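Local coordinates for mandelate racemase/muconate lactonizing enzyme-like protein (Roseovarius sp. TM1035, PDB 3RCY) that is probably a magnesium-dependent isomerase of the enolase superfamily, related to mandelate racemase and muconate lactonizing enzyme, at residues 49-54 against 88-93; 69-74 against 290-295; 77-82 against 263-268. All blocks are in the same frame, centred on the assembly; numbering follows the deposited sequence.

Interaction 1 of 3, residues 49-54 against 88-93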
ATOM      1  N   GLU A  49      18.208 -43.526   3.625  1.00 17.41           N
ATOM      2  CA  GLU A  49      19.061 -44.113   2.593  0.50 17.56           C
ATOM      3  C   GLU A  49      19.204 -43.173   1.393  1.00 16.51           C
ATOM      4  O   GLU A  49      20.307 -43.010   0.865  1.00 15.84           O
ATOM      5  CB  GLU A  49      18.597 -45.520   2.204  0.50 18.54           C
ATOM      6  CG  GLU A  49      18.767 -46.527   3.342  0.50 25.68           C
ATOM      7  CD  GLU A  49      20.134 -46.424   4.008  0.50 19.45           C
ATOM      8  OE1 GLU A  49      20.196 -46.116   5.220  0.50 25.64           O
ATOM      9  OE2 GLU A  49      21.151 -46.636   3.311  0.50 26.00           O
ATOM     10  N   ALA A  50      18.106 -42.527   0.995  1.00 14.89           N
ATOM     11  CA  ALA A  50      18.149 -41.529  -0.066  1.00 14.06           C
ATOM     12  C   ALA A  50      18.952 -40.301   0.389  1.00 13.88           C
ATOM     13  O   ALA A  50      19.724 -39.738  -0.383  1.00 13.86           O
ATOM     14  CB  ALA A  50      16.741 -41.125  -0.485  1.00 13.82           C
ATOM     15  N   MET A  51      18.783 -39.912   1.651  1.00 13.53           N
ATOM     16  CA  MET A  51      19.549 -38.801   2.216  1.00 13.54           C
ATOM     17  C   MET A  51      21.058 -39.054   2.214  1.00 13.24           C
ATOM     18  O   MET A  51      21.833 -38.136   1.967  1.00 12.63           O
ATOM     19  CB  MET A  51      19.042 -38.420   3.612  1.00 14.10           C
ATOM     20  CG  MET A  51      17.793 -37.520   3.579  1.00 11.35           C
ATOM     21  SD  MET A  51      17.828 -36.129   2.387  1.00 15.22           S
ATOM     22  CE  MET A  51      19.247 -35.152   2.916  1.00 10.71           C
ATOM     23  N   ARG A  52      21.469 -40.301   2.450  1.00 13.43           N
ATOM     24  CA  ARG A  52      22.886 -40.668   2.336  1.00 14.35           C
ATOM     25  C   ARG A  52      23.456 -40.310   0.964  1.00 13.41           C
ATOM     26  O   ARG A  52      24.520 -39.694   0.867  1.00 12.70           O
ATOM     27  CB  ARG A  52      23.099 -42.161   2.574  1.00 16.16           C
ATOM     28  CG  ARG A  52      23.224 -42.575   4.010  1.00 31.59           C
ATOM     29  CD  ARG A  52      23.567 -44.079   4.106  1.00 19.59           C
ATOM     30  NE  ARG A  52      22.975 -44.659   5.306  1.00 32.42           N
ATOM     31  CZ  ARG A  52      23.578 -44.717   6.491  1.00 21.61           C
ATOM     32  NH1 ARG A  52      24.814 -44.245   6.646  1.00 32.56           N
ATOM     33  NH2 ARG A  52      22.943 -45.266   7.520  1.00 32.65           N
ATOM     34  N   ALA A  53      22.745 -40.703  -0.089  1.00 13.19           N
ATOM     35  CA  ALA A  53      23.192 -40.436  -1.454  1.00 13.23           C
ATOM     36  C   ALA A  53      23.258 -38.926  -1.717  1.00 12.39           C
ATOM     37  O   ALA A  53      24.195 -38.455  -2.351  1.00 11.89           O
ATOM     38  CB  ALA A  53      22.293 -41.133  -2.471  1.00 13.16           C
ATOM     39  N   VAL A  54      22.277 -38.180  -1.208  1.00 11.88           N
ATOM     40  CA  VAL A  54      22.242 -36.718  -1.387  1.00 11.54           C
ATOM     41  C   VAL A  54      23.438 -36.063  -0.690  1.00 12.38           C
ATOM     42  O   VAL A  54      24.144 -35.238  -1.290  1.00 12.60           O
ATOM     43  CB  VAL A  54      20.905 -36.108  -0.873  1.00 11.39           C
ATOM     44  CG1 VAL A  54      20.974 -34.563  -0.803  1.00 10.77           C
ATOM     45  CG2 VAL A  54      19.739 -36.557  -1.759  1.00 11.08           C
ATOM     46  N   ASP A  88      16.705 -25.348  -2.115  1.00 13.45           N
ATOM     47  CA  ASP A  88      16.329 -26.754  -2.285  1.00 13.85           C
ATOM     48  C   ASP A  88      16.300 -27.381  -0.899  1.00 13.43           C
ATOM     49  O   ASP A  88      17.346 -27.591  -0.292  1.00 12.81           O
ATOM     50  CB  ASP A  88      17.331 -27.489  -3.189  1.00 14.52           C
ATOM     51  CG  ASP A  88      16.943 -28.953  -3.447  1.00 18.26           C
ATOM     52  OD1 ASP A  88      16.528 -29.658  -2.508  1.00 15.34           O
ATOM     53  OD2 ASP A  88      17.069 -29.408  -4.602  1.00 15.69           O
ATOM     54  N   LEU A  89      15.102 -27.689  -0.405  1.00 13.41           N
ATOM     55  CA  LEU A  89      14.936 -28.164   0.972  1.00 13.22           C
ATOM     56  C   LEU A  89      15.838 -29.366   1.298  1.00 13.20           C
ATOM     57  O   LEU A  89      16.456 -29.426   2.364  1.00 12.87           O
ATOM     58  CB  LEU A  89      13.466 -28.493   1.243  1.00 13.47           C
ATOM     59  CG  LEU A  89      13.094 -28.833   2.688  1.00 15.91           C
ATOM     60  CD1 LEU A  89      13.220 -27.603   3.600  1.00 13.51           C
ATOM     61  CD2 LEU A  89      11.693 -29.398   2.730  1.00 13.90           C
ATOM     62  N   THR A  90      15.944 -30.297   0.357  1.00 12.76           N
ATOM     63  CA  THR A  90      16.711 -31.521   0.570  1.00 12.36           C
ATOM     64  C   THR A  90      18.228 -31.295   0.473  1.00 12.01           C
ATOM     65  O   THR A  90      18.980 -31.734   1.354  1.00 12.15           O
ATOM     66  CB  THR A  90      16.230 -32.639  -0.395  1.00 12.61           C
ATOM     67  OG1 THR A  90      14.992 -33.167   0.083  1.00 16.72           O
ATOM     68  CG2 THR A  90      17.244 -33.778  -0.502  1.00 16.97           C
ATOM     69  N   ALA A  91      18.673 -30.616  -0.584  1.00 11.87           N
ATOM     70  CA  ALA A  91      20.108 -30.364  -0.786  1.00 12.41           C
ATOM     71  C   ALA A  91      20.710 -29.451   0.289  1.00 12.16           C
ATOM     72  O   ALA A  91      21.855 -29.642   0.706  1.00 12.04           O
ATOM     73  CB  ALA A  91      20.367 -29.783  -2.175  1.00 12.55           C
ATOM     74  N   ILE A  92      19.942 -28.456   0.729  1.00 12.13           N
ATOM     75  CA  ILE A  92      20.417 -27.528   1.763  1.00 12.26           C
ATOM     76  C   ILE A  92      20.398 -28.214   3.139  1.00 12.48           C
ATOM     77  O   ILE A  92      21.254 -27.940   3.988  1.00 12.44           O
ATOM     78  CB  ILE A  92      19.632 -26.186   1.744  1.00 12.64           C
ATOM     79  CG1 ILE A  92      19.847 -25.442   0.411  1.00 13.31           C
ATOM     80  CG2 ILE A  92      20.019 -25.296   2.910  1.00 12.91           C
ATOM     81  CD1 ILE A  92      21.301 -25.006   0.124  1.00 13.80           C
ATOM     82  N   GLY A  93      19.451 -29.136   3.342  1.00 12.33           N
ATOM     83  CA  GLY A  93      19.481 -30.007   4.526  1.00 12.41           C
ATOM     84  C   GLY A  93      20.791 -30.776   4.605  1.00 12.63           C
ATOM     85  O   GLY A  93      21.423 -30.862   5.670  1.00 12.85           O
TER
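M51 and V54 of helix 48-63 meet T90 and A91 in the first turn of helix 89-110, a buried helix-helix contact made by apolar atoms. It lies within the N-terminal capping domain of the enolase superfamily, in which a three-stranded antiparallel sheet is followed by a helical bundle. The axes of the short segments 49-54 and 89-93 come within 10.1 Å of each other at a signed crossing angle of -69°, and the backbones come nearest at V54 and A91. One methyl group, CG2 of T90, takes most of the contact: V54 reaches it with both branches, CG1 of V54 lying 3.8 Å from CG2 of T90, and the sulfur of M51 touches the same methyl. CG2 of T90, anti to the backbone N, faces helix 48-63, while OG1 hydrogen-bonds D88 of the second subunit. D88 of the same chain caps the helix, its OD1 accepting a nearly straight bond from A91 N (174°) and a weak one from T90 N. The thioether of M51 is bent at both chi2 and chi3, which curls its end over the start of the neighbouring helix and leaves CE 3.8 Å from the carbonyl O of T90.

Interaction 2 of 3, residues 69-74 against 290-295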
ATOM      1  N   GLU A  69      37.349 -22.937   5.968  1.00 14.09           N
ATOM      2  CA  GLU A  69      37.114 -21.497   6.150  1.00 14.20           C
ATOM      3  C   GLU A  69      36.122 -20.939   5.125  1.00 13.99           C
ATOM      4  O   GLU A  69      35.443 -19.941   5.387  1.00 14.12           O
ATOM      5  CB  GLU A  69      38.425 -20.708   6.019  1.00 14.79           C
ATOM      6  CG  GLU A  69      39.392 -20.849   7.183  1.00 13.40           C
ATOM      7  CD  GLU A  69      40.714 -20.129   6.934  1.00 16.08           C
ATOM      8  OE1 GLU A  69      41.038 -19.854   5.754  1.00 13.98           O
ATOM      9  OE2 GLU A  69      41.433 -19.841   7.920  1.00 13.88           O
ATOM     10  N   ASN A  70      36.035 -21.576   3.958  1.00 13.68           N
ATOM     11  CA  ASN A  70      35.302 -20.990   2.833  1.00 13.66           C
ATOM     12  C   ASN A  70      33.814 -21.306   2.857  1.00 13.20           C
ATOM     13  O   ASN A  70      33.271 -21.936   1.943  1.00 13.10           O
ATOM     14  CB  ASN A  70      35.965 -21.353   1.502  1.00 13.88           C
ATOM     15  CG  ASN A  70      37.349 -20.728   1.361  1.00 20.48           C
ATOM     16  OD1 ASN A  70      37.644 -19.714   1.989  1.00 14.05           O
ATOM     17  ND2 ASN A  70      38.203 -21.339   0.547  1.00 14.24           N
ATOM     18  N   ILE A  71      33.174 -20.851   3.931  1.00 13.02           N
ATOM     19  CA  ILE A  71      31.772 -21.145   4.241  1.00 12.81           C
ATOM     20  C   ILE A  71      30.805 -20.414   3.294  1.00 12.35           C
ATOM     21  O   ILE A  71      29.788 -20.986   2.877  1.00 12.08           O
ATOM     22  CB  ILE A  71      31.462 -20.791   5.733  1.00 13.26           C
ATOM     23  CG1 ILE A  71      32.368 -21.588   6.690  1.00 17.88           C
ATOM     24  CG2 ILE A  71      29.984 -20.985   6.078  1.00 16.58           C
ATOM     25  CD1 ILE A  71      31.988 -23.042   6.885  1.00 13.75           C
ATOM     26  N   GLU A  72      31.121 -19.161   2.957  1.00 11.87           N
ATOM     27  CA  GLU A  72      30.309 -18.390   2.013  1.00 12.18           C
ATOM     28  C   GLU A  72      30.302 -19.082   0.654  1.00 12.42           C
ATOM     29  O   GLU A  72      29.250 -19.253   0.032  1.00 12.28           O
ATOM     30  CB  GLU A  72      30.850 -16.957   1.837  1.00 12.53           C
ATOM     31  CG  GLU A  72      30.752 -16.059   3.053  1.00 16.52           C
ATOM     32  CD  GLU A  72      29.459 -15.237   3.112  1.00 13.30           C
ATOM     33  OE1 GLU A  72      28.604 -15.345   2.200  1.00 16.44           O
ATOM     34  OE2 GLU A  72      29.303 -14.482   4.089  1.00 16.10           O
ATOM     35  N   LEU A  73      31.495 -19.468   0.207  1.00 13.03           N
ATOM     36  CA  LEU A  73      31.685 -20.090  -1.099  1.00 13.05           C
ATOM     37  C   LEU A  73      30.965 -21.433  -1.183  1.00 13.05           C
ATOM     38  O   LEU A  73      30.258 -21.703  -2.153  1.00 13.20           O
ATOM     39  CB  LEU A  73      33.177 -20.258  -1.408  1.00 13.13           C
ATOM     40  CG  LEU A  73      33.532 -20.932  -2.750  1.00 15.70           C
ATOM     41  CD1 LEU A  73      32.944 -20.189  -3.948  1.00 13.27           C
ATOM     42  CD2 LEU A  73      35.040 -21.067  -2.903  1.00 13.62           C
ATOM     43  N   MET A  74      31.145 -22.267  -0.167  1.00 12.92           N
ATOM     44  CA  MET A  74      30.529 -23.592  -0.175  1.00 12.91           C
ATOM     45  C   MET A  74      29.005 -23.496  -0.156  1.00 12.03           C
ATOM     46  O   MET A  74      28.336 -24.251  -0.862  1.00 11.83           O
ATOM     47  CB  MET A  74      31.066 -24.476   0.955  1.00 13.45           C
ATOM     48  CG  MET A  74      32.529 -24.862   0.722  1.00 11.98           C
ATOM     49  SD  MET A  74      33.121 -26.128   1.846  1.00 14.80           S
ATOM     50  CE  MET A  74      33.425 -25.136   3.306  1.00 11.41           C
ATOM     51  N   GLY A 290      22.727 -23.945   7.899  1.00 12.39           N
ATOM     52  CA  GLY A 290      23.820 -23.988   8.867  1.00 12.49           C
ATOM     53  C   GLY A 290      24.009 -22.720   9.687  1.00 12.53           C
ATOM     54  O   GLY A 290      23.186 -21.799   9.638  1.00 12.01           O
ATOM     55  N   ILE A 291      25.114 -22.681  10.431  1.00 12.69           N
ATOM     56  CA  ILE A 291      25.365 -21.639  11.436  1.00 12.69           C
ATOM     57  C   ILE A 291      25.539 -20.249  10.817  1.00 12.77           C
ATOM     58  O   ILE A 291      24.911 -19.292  11.268  1.00 13.20           O
ATOM     59  CB  ILE A 291      26.581 -22.004  12.342  1.00 12.79           C
ATOM     60  CG1 ILE A 291      26.284 -23.269  13.156  1.00 12.76           C
ATOM     61  CG2 ILE A 291      26.972 -20.825  13.269  1.00 12.68           C
ATOM     62  CD1 ILE A 291      27.516 -23.925  13.795  1.00 13.46           C
ATOM     63  N   TRP A 292      26.387 -20.147   9.795  1.00 12.89           N
ATOM     64  CA  TRP A 292      26.702 -18.855   9.167  1.00 12.96           C
ATOM     65  C   TRP A 292      25.486 -18.244   8.477  1.00 13.00           C
ATOM     66  O   TRP A 292      25.208 -17.063   8.648  1.00 12.87           O
ATOM     67  CB  TRP A 292      27.853 -19.009   8.170  1.00 13.23           C
ATOM     68  CG  TRP A 292      28.534 -17.724   7.764  1.00 13.56           C
ATOM     69  CD1 TRP A 292      28.506 -17.131   6.528  1.00 13.48           C
ATOM     70  CD2 TRP A 292      29.351 -16.883   8.592  1.00 14.21           C
ATOM     71  NE1 TRP A 292      29.256 -15.972   6.539  1.00 14.10           N
ATOM     72  CE2 TRP A 292      29.790 -15.801   7.789  1.00 13.84           C
ATOM     73  CE3 TRP A 292      29.768 -16.945   9.932  1.00 13.85           C
ATOM     74  CZ2 TRP A 292      30.623 -14.785   8.284  1.00 15.08           C
ATOM     75  CZ3 TRP A 292      30.595 -15.938  10.427  1.00 14.75           C
ATOM     76  CH2 TRP A 292      31.013 -14.866   9.600  1.00 14.55           C
ATOM     77  N   GLU A 293      24.771 -19.054   7.697  1.00 12.78           N
ATOM     78  CA  GLU A 293      23.543 -18.604   7.034  1.00 12.68           C
ATOM     79  C   GLU A 293      22.530 -18.099   8.074  1.00 12.60           C
ATOM     80  O   GLU A 293      21.890 -17.062   7.879  1.00 12.70           O
ATOM     81  CB  GLU A 293      22.965 -19.739   6.165  1.00 12.55           C
ATOM     82  CG  GLU A 293      21.648 -19.429   5.460  1.00 14.77           C
ATOM     83  CD  GLU A 293      21.779 -18.504   4.261  1.00 12.43           C
ATOM     84  OE1 GLU A 293      22.885 -17.980   3.979  1.00 14.77           O
ATOM     85  OE2 GLU A 293      20.751 -18.307   3.585  1.00 14.90           O
ATOM     86  N   MET A 294      22.424 -18.805   9.197  1.00 12.36           N
ATOM     87  CA  MET A 294      21.523 -18.373  10.263  1.00 12.50           C
ATOM     88  C   MET A 294      21.995 -17.126  11.021  1.00 12.31           C
ATOM     89  O   MET A 294      21.165 -16.401  11.569  1.00 12.38           O
ATOM     90  CB  MET A 294      21.177 -19.532  11.210  1.00 13.07           C
ATOM     91  CG  MET A 294      20.222 -20.563  10.571  1.00 10.33           C
ATOM     92  SD  MET A 294      18.759 -19.799   9.821  1.00 13.52           S
ATOM     93  CE  MET A 294      19.234 -19.638   8.103  1.00  9.67           C
ATOM     94  N   LYS A 295      23.308 -16.871  11.035  1.00 11.97           N
ATOM     95  CA  LYS A 295      23.836 -15.584  11.520  1.00 11.76           C
ATOM     96  C   LYS A 295      23.345 -14.426  10.646  1.00 11.79           C
ATOM     97  O   LYS A 295      23.004 -13.344  11.143  1.00 11.64           O
ATOM     98  CB  LYS A 295      25.377 -15.591  11.600  1.00 11.72           C
ATOM     99  CG  LYS A 295      25.964 -16.349  12.807  1.00 12.89           C
ATOM    100  CD  LYS A 295      25.791 -15.588  14.144  1.00 12.03           C
ATOM    101  CE  LYS A 295      26.703 -14.364  14.260  1.00 13.43           C
ATOM    102  NZ  LYS A 295      26.683 -13.795  15.656  1.00 11.71           N
TER
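W292, on helix 290-302, reaches across to I71 and E72 in the first turn of helix 71-80. Its path starts at CB, which lies 3.6 Å from CG2 of I71, the branch methyl of that isoleucine. CG of the indole stays close to the same methyl, which approaches the ring obliquely. With CG of W292 anti to the backbone N (chi1 -163°), the indole projects from its own helix toward helix 71-80. Farther along the five-membered ring, CD1 runs 3.7 Å from OE2 of E72, and the next atom, NE1, donates a hydrogen bond to that oxygen at 2.9 Å and 165°. Beyond it, CE2 of W292 stays 4.0 Å from OE2 of E72, and the side chain also packs on L118 of the third subunit. OE2 lies almost exactly in the indole plane, at the ring edge, yet the N-H arrives from above the carboxylate; the two flat groups are turned 84° to each other. The contact joins the two domains of the enolase-superfamily fold, helix 71-80 belonging to the N-terminal capping domain and helix 290-302 to the barrel domain. A phenylalanine in place of W292 would probably keep some of the packing on I71 but leave OE2 of E72 without its indole donor inside a buried interface. The carboxylate has ionic partners too: OE1 pairs with K296, and OE2 with K295 of the third subunit. A bend at chi2 of E72 swings this carboxylate to the indole, putting its CD 3.5 Å from NE1 of W292.

Interaction 3 of 3, residues 77-82 against 263-268. With RIB (alpha-D-ribofuranose), chain M; RIB (alpha-D-ribofuranose), chain L.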
ATOM      1  N   ARG A  77      27.948 -22.580  -3.760  1.00 11.67           N
ATOM      2  CA  ARG A  77      28.073 -23.743  -4.632  1.00 11.83           C
ATOM      3  C   ARG A  77      26.864 -24.664  -4.519  1.00 11.32           C
ATOM      4  O   ARG A  77      26.287 -25.045  -5.528  1.00 11.25           O
ATOM      5  CB  ARG A  77      29.332 -24.538  -4.294  1.00 12.18           C
ATOM      6  CG  ARG A  77      30.623 -23.936  -4.776  1.00 13.97           C
ATOM      7  CD  ARG A  77      31.778 -24.798  -4.293  1.00 14.10           C
ATOM      8  NE  ARG A  77      33.072 -24.309  -4.744  1.00 14.53           N
ATOM      9  CZ  ARG A  77      34.235 -24.618  -4.167  1.00 16.01           C
ATOM     10  NH1 ARG A  77      34.272 -25.406  -3.095  1.00 14.28           N
ATOM     11  NH2 ARG A  77      35.365 -24.117  -4.653  1.00 15.40           N
ATOM     12  N   VAL A  78      26.491 -25.026  -3.291  1.00 10.99           N
ATOM     13  CA  VAL A  78      25.380 -25.957  -3.079  1.00 11.76           C
ATOM     14  C   VAL A  78      24.045 -25.290  -3.430  1.00 11.45           C
ATOM     15  O   VAL A  78      23.204 -25.883  -4.099  1.00 11.52           O
ATOM     16  CB  VAL A  78      25.340 -26.517  -1.625  1.00 12.16           C
ATOM     17  CG1 VAL A  78      24.207 -27.516  -1.465  1.00 15.49           C
ATOM     18  CG2 VAL A  78      26.670 -27.176  -1.280  1.00 16.03           C
ATOM     19  N   TYR A  79      23.883 -24.044  -2.994  1.00 11.02           N
ATOM     20  CA  TYR A  79      22.684 -23.254  -3.278  1.00 10.99           C
ATOM     21  C   TYR A  79      22.418 -23.113  -4.775  1.00 11.38           C
ATOM     22  O   TYR A  79      21.256 -23.112  -5.203  1.00 11.28           O
ATOM     23  CB  TYR A  79      22.824 -21.869  -2.645  1.00 10.49           C
ATOM     24  CG  TYR A  79      21.590 -20.998  -2.697  1.00 10.63           C
ATOM     25  CD1 TYR A  79      20.473 -21.293  -1.918  1.00 10.67           C
ATOM     26  CD2 TYR A  79      21.561 -19.850  -3.485  1.00 10.68           C
ATOM     27  CE1 TYR A  79      19.340 -20.488  -1.944  1.00 10.05           C
ATOM     28  CE2 TYR A  79      20.431 -19.026  -3.513  1.00 10.35           C
ATOM     29  CZ  TYR A  79      19.330 -19.358  -2.732  1.00 10.74           C
ATOM     30  OH  TYR A  79      18.218 -18.556  -2.736  1.00 10.05           O
ATOM     31  N   SER A  80      23.498 -23.017  -5.556  1.00 11.54           N
ATOM     32  CA  SER A  80      23.421 -22.811  -7.000  1.00 11.94           C
ATOM     33  C   SER A  80      23.462 -24.109  -7.810  1.00 12.44           C
ATOM     34  O   SER A  80      23.275 -24.090  -9.042  1.00 12.14           O
ATOM     35  CB  SER A  80      24.577 -21.910  -7.459  1.00 12.21           C
ATOM     36  OG  SER A  80      24.596 -20.691  -6.726  1.00 12.31           O
ATOM     37  N   SER A  81      23.718 -25.220  -7.119  1.00 12.48           N
ATOM     38  CA  SER A  81      23.989 -26.506  -7.753  1.00 12.81           C
ATOM     39  C   SER A  81      23.006 -26.883  -8.858  1.00 12.88           C
ATOM     40  O   SER A  81      21.791 -26.895  -8.649  1.00 12.87           O
ATOM     41  CB  SER A  81      24.049 -27.618  -6.697  1.00 13.12           C
ATOM     42  OG  SER A  81      24.586 -28.814  -7.246  1.00 14.24           O
ATOM     43  N   GLY A  82      23.552 -27.208 -10.027  1.00 13.07           N
ATOM     44  CA  GLY A  82      22.759 -27.691 -11.159  1.00 13.04           C
ATOM     45  C   GLY A  82      21.859 -26.641 -11.786  1.00 13.28           C
ATOM     46  O   GLY A  82      20.801 -26.978 -12.309  1.00 13.19           O
ATOM     47  N   LEU A 263      11.381 -23.941   7.186  1.00 11.16           N
ATOM     48  CA  LEU A 263      11.887 -22.968   6.217  1.00 10.76           C
ATOM     49  C   LEU A 263      13.389 -23.126   6.026  1.00 11.34           C
ATOM     50  O   LEU A 263      14.084 -23.701   6.879  1.00 11.61           O
ATOM     51  CB  LEU A 263      11.557 -21.529   6.665  1.00 10.17           C
ATOM     52  CG  LEU A 263      10.073 -21.192   6.844  1.00  8.93           C
ATOM     53  CD1 LEU A 263       9.890 -19.674   7.089  1.00  9.81           C
ATOM     54  CD2 LEU A 263       9.213 -21.648   5.643  1.00  9.98           C
ATOM     55  N   THR A 264      13.900 -22.606   4.914  1.00 11.15           N
ATOM     56  CA  THR A 264      15.312 -22.773   4.637  1.00 11.62           C
ATOM     57  C   THR A 264      15.939 -21.602   3.896  1.00 11.40           C
ATOM     58  O   THR A 264      15.382 -21.106   2.909  1.00 11.63           O
ATOM     59  CB  THR A 264      15.594 -24.106   3.893  1.00 11.94           C
ATOM     60  OG1 THR A 264      17.004 -24.263   3.733  1.00 15.76           O
ATOM     61  CG2 THR A 264      14.910 -24.143   2.528  1.00 14.72           C
ATOM     62  N   THR A 265      17.132 -21.225   4.366  1.00 11.29           N
ATOM     63  CA  THR A 265      17.947 -20.092   3.871  1.00 11.51           C
ATOM     64  C   THR A 265      17.315 -18.733   4.142  1.00 11.48           C
ATOM     65  O   THR A 265      16.103 -18.616   4.348  1.00 11.09           O
ATOM     66  CB  THR A 265      18.322 -20.140   2.348  1.00 11.70           C
ATOM     67  OG1 THR A 265      17.242 -19.610   1.570  1.00 13.52           O
ATOM     68  CG2 THR A 265      18.709 -21.555   1.858  1.00 13.42           C
ATOM     69  N   LYS A 266      18.157 -17.699   4.115  1.00 11.56           N
ATOM     70  CA  LYS A 266      17.712 -16.319   4.259  1.00 11.66           C
ATOM     71  C   LYS A 266      16.706 -15.902   3.180  1.00 11.35           C
ATOM     72  O   LYS A 266      15.905 -15.004   3.411  1.00 10.97           O
ATOM     73  CB  LYS A 266      18.919 -15.363   4.264  1.00 11.91           C
ATOM     74  CG  LYS A 266      19.721 -15.334   2.958  1.00 10.12           C
ATOM     75  CD  LYS A 266      21.127 -14.786   3.192  1.00 12.51           C
ATOM     76  CE  LYS A 266      22.044 -15.027   1.983  1.00 10.85           C
ATOM     77  NZ  LYS A 266      22.293 -16.479   1.673  1.00 12.52           N
ATOM     78  N   ALA A 267      16.745 -16.547   2.010  1.00 11.38           N
ATOM     79  CA  ALA A 267      15.769 -16.243   0.942  1.00 11.74           C
ATOM     80  C   ALA A 267      14.325 -16.511   1.378  1.00 11.85           C
ATOM     81  O   ALA A 267      13.396 -15.935   0.823  1.00 12.05           O
ATOM     82  CB  ALA A 267      16.092 -17.018  -0.348  1.00 11.67           C
ATOM     83  N   GLU A 268      14.142 -17.386   2.367  1.00 12.10           N
ATOM     84  CA  GLU A 268      12.804 -17.679   2.896  1.00 12.22           C
ATOM     85  C   GLU A 268      12.509 -16.936   4.187  1.00 12.43           C
ATOM     86  O   GLU A 268      11.367 -16.558   4.433  1.00 12.40           O
ATOM     87  CB  GLU A 268      12.610 -19.189   3.084  1.00 12.88           C
ATOM     88  CG  GLU A 268      12.454 -19.903   1.749  1.00 13.67           C
ATOM     89  CD  GLU A 268      12.193 -21.405   1.860  1.00 13.92           C
ATOM     90  OE1 GLU A 268      12.018 -21.942   2.978  1.00 13.59           O
ATOM     91  OE2 GLU A 268      12.158 -22.054   0.795  1.00 14.29           O
TER
HETATM   92  O5  RIB M 433       6.001 -20.950  -1.522  1.00 51.74           O
HETATM   93  C5  RIB M 433       6.631 -19.797  -0.955  1.00 51.69           C
HETATM   94  C4  RIB M 433       7.696 -20.275   0.015  1.00 51.71           C
HETATM   95  O4  RIB M 433       7.880 -19.321   1.059  1.00 51.68           O
HETATM   96  C3  RIB M 433       7.276 -21.555   0.703  1.00 51.70           C
HETATM   97  O3  RIB M 433       7.880 -22.667   0.066  1.00 51.94           O
HETATM   98  C2  RIB M 433       7.818 -21.449   2.099  1.00 51.71           C
HETATM   99  O2  RIB M 433       9.036 -22.182   2.195  1.00 51.95           O
HETATM  100  C1  RIB M 433       8.093 -19.975   2.313  1.00 51.95           C
HETATM  101  O1  RIB M 433       7.210 -19.459   3.317  1.00 51.41           O
HETATM  102  O5  RIB L 505      12.999 -17.342  -1.617  1.00 51.35           O
HETATM  103  C5  RIB L 505      11.574 -17.273  -1.511  1.00 50.87           C
HETATM  104  C4  RIB L 505      10.982 -18.361  -2.389  1.00 51.00           C
HETATM  105  O4  RIB L 505      10.329 -17.758  -3.504  1.00 50.85           O
HETATM  106  C3  RIB L 505      12.087 -19.248  -2.926  1.00 50.90           C
HETATM  107  O3  RIB L 505      11.930 -20.577  -2.395  1.00 51.00           O
HETATM  108  C2  RIB L 505      11.985 -19.152  -4.442  1.00 50.83           C
HETATM  109  O2  RIB L 505      11.896 -20.435  -5.048  1.00 51.19           O
HETATM  110  C1  RIB L 505      10.705 -18.385  -4.730  1.00 51.22           C
HETATM  111  O1  RIB L 505      10.871 -17.402  -5.770  1.00 50.78           O
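Y79 and T265 mark the closest approach of two backbones that stay well apart, their CA atoms 9.1 Å from each other. Residues 77-82 finish helix 71-80 of the N-terminal capping domain and pass into a loop, whereas 263-268 run from a loop into the first turn of helix 266-274 of the barrel domain. T265 is the N-cap of that helix, and its OG1 accepts a weak bond from A267 N. The same hydroxyl donates to the carbonyl O of T264 at 2.7 Å; OG1 is thus engaged within its own segment as both donor and acceptor, and CG2 is the nearer atom to the Y79 ring. Y79 spans the gap between the domains: with CG anti to the backbone N (chi1 -172°), its ring extends until CE1 lies 4.0 Å from CG2 of T265, an oblique approach. The phenol OH then rests 3.5 Å from CB of A267, while its hydrogen bond goes to D241 of the second subunit. Just beyond, the helix start lines the ribofuranose pockets. The carbonyl O of A267 accepts a 2.8 Å hydrogen bond from O5 of the ribofuranose of chain L, and OE1 of E268 a weak one from O2 of that of chain M; OE1 also receives T264 N, and OE2 forms a salt bridge with R86 of the second subunit. P87 touches Y79 and T265, F75 of helix 71-80 meets the Y79 ring, and I92 of helix 89-110 packs on T264 and T265.

Interactions 2 and 3 both use helix 71-80, near its start and its end, and both join the N-terminal domain to the barrel domain, with centres about 11 Å apart. They touch through a salt bridge between E293 and K266. Interaction 1 lies wholly inside the N-terminal domain, about 13 Å from interaction 3 and about 18 Å from interaction 2 between centres; it meets interaction 3 where I92 and L89 pack on T264. Along the chain, helices 48-63, 71-80 and 89-110 follow one another, and the barrel segments 263-268 and 290-295 come much later. Helices 71-80 and 89-110 thus both border the barrel domain, with interactions 2 and 3 on the first.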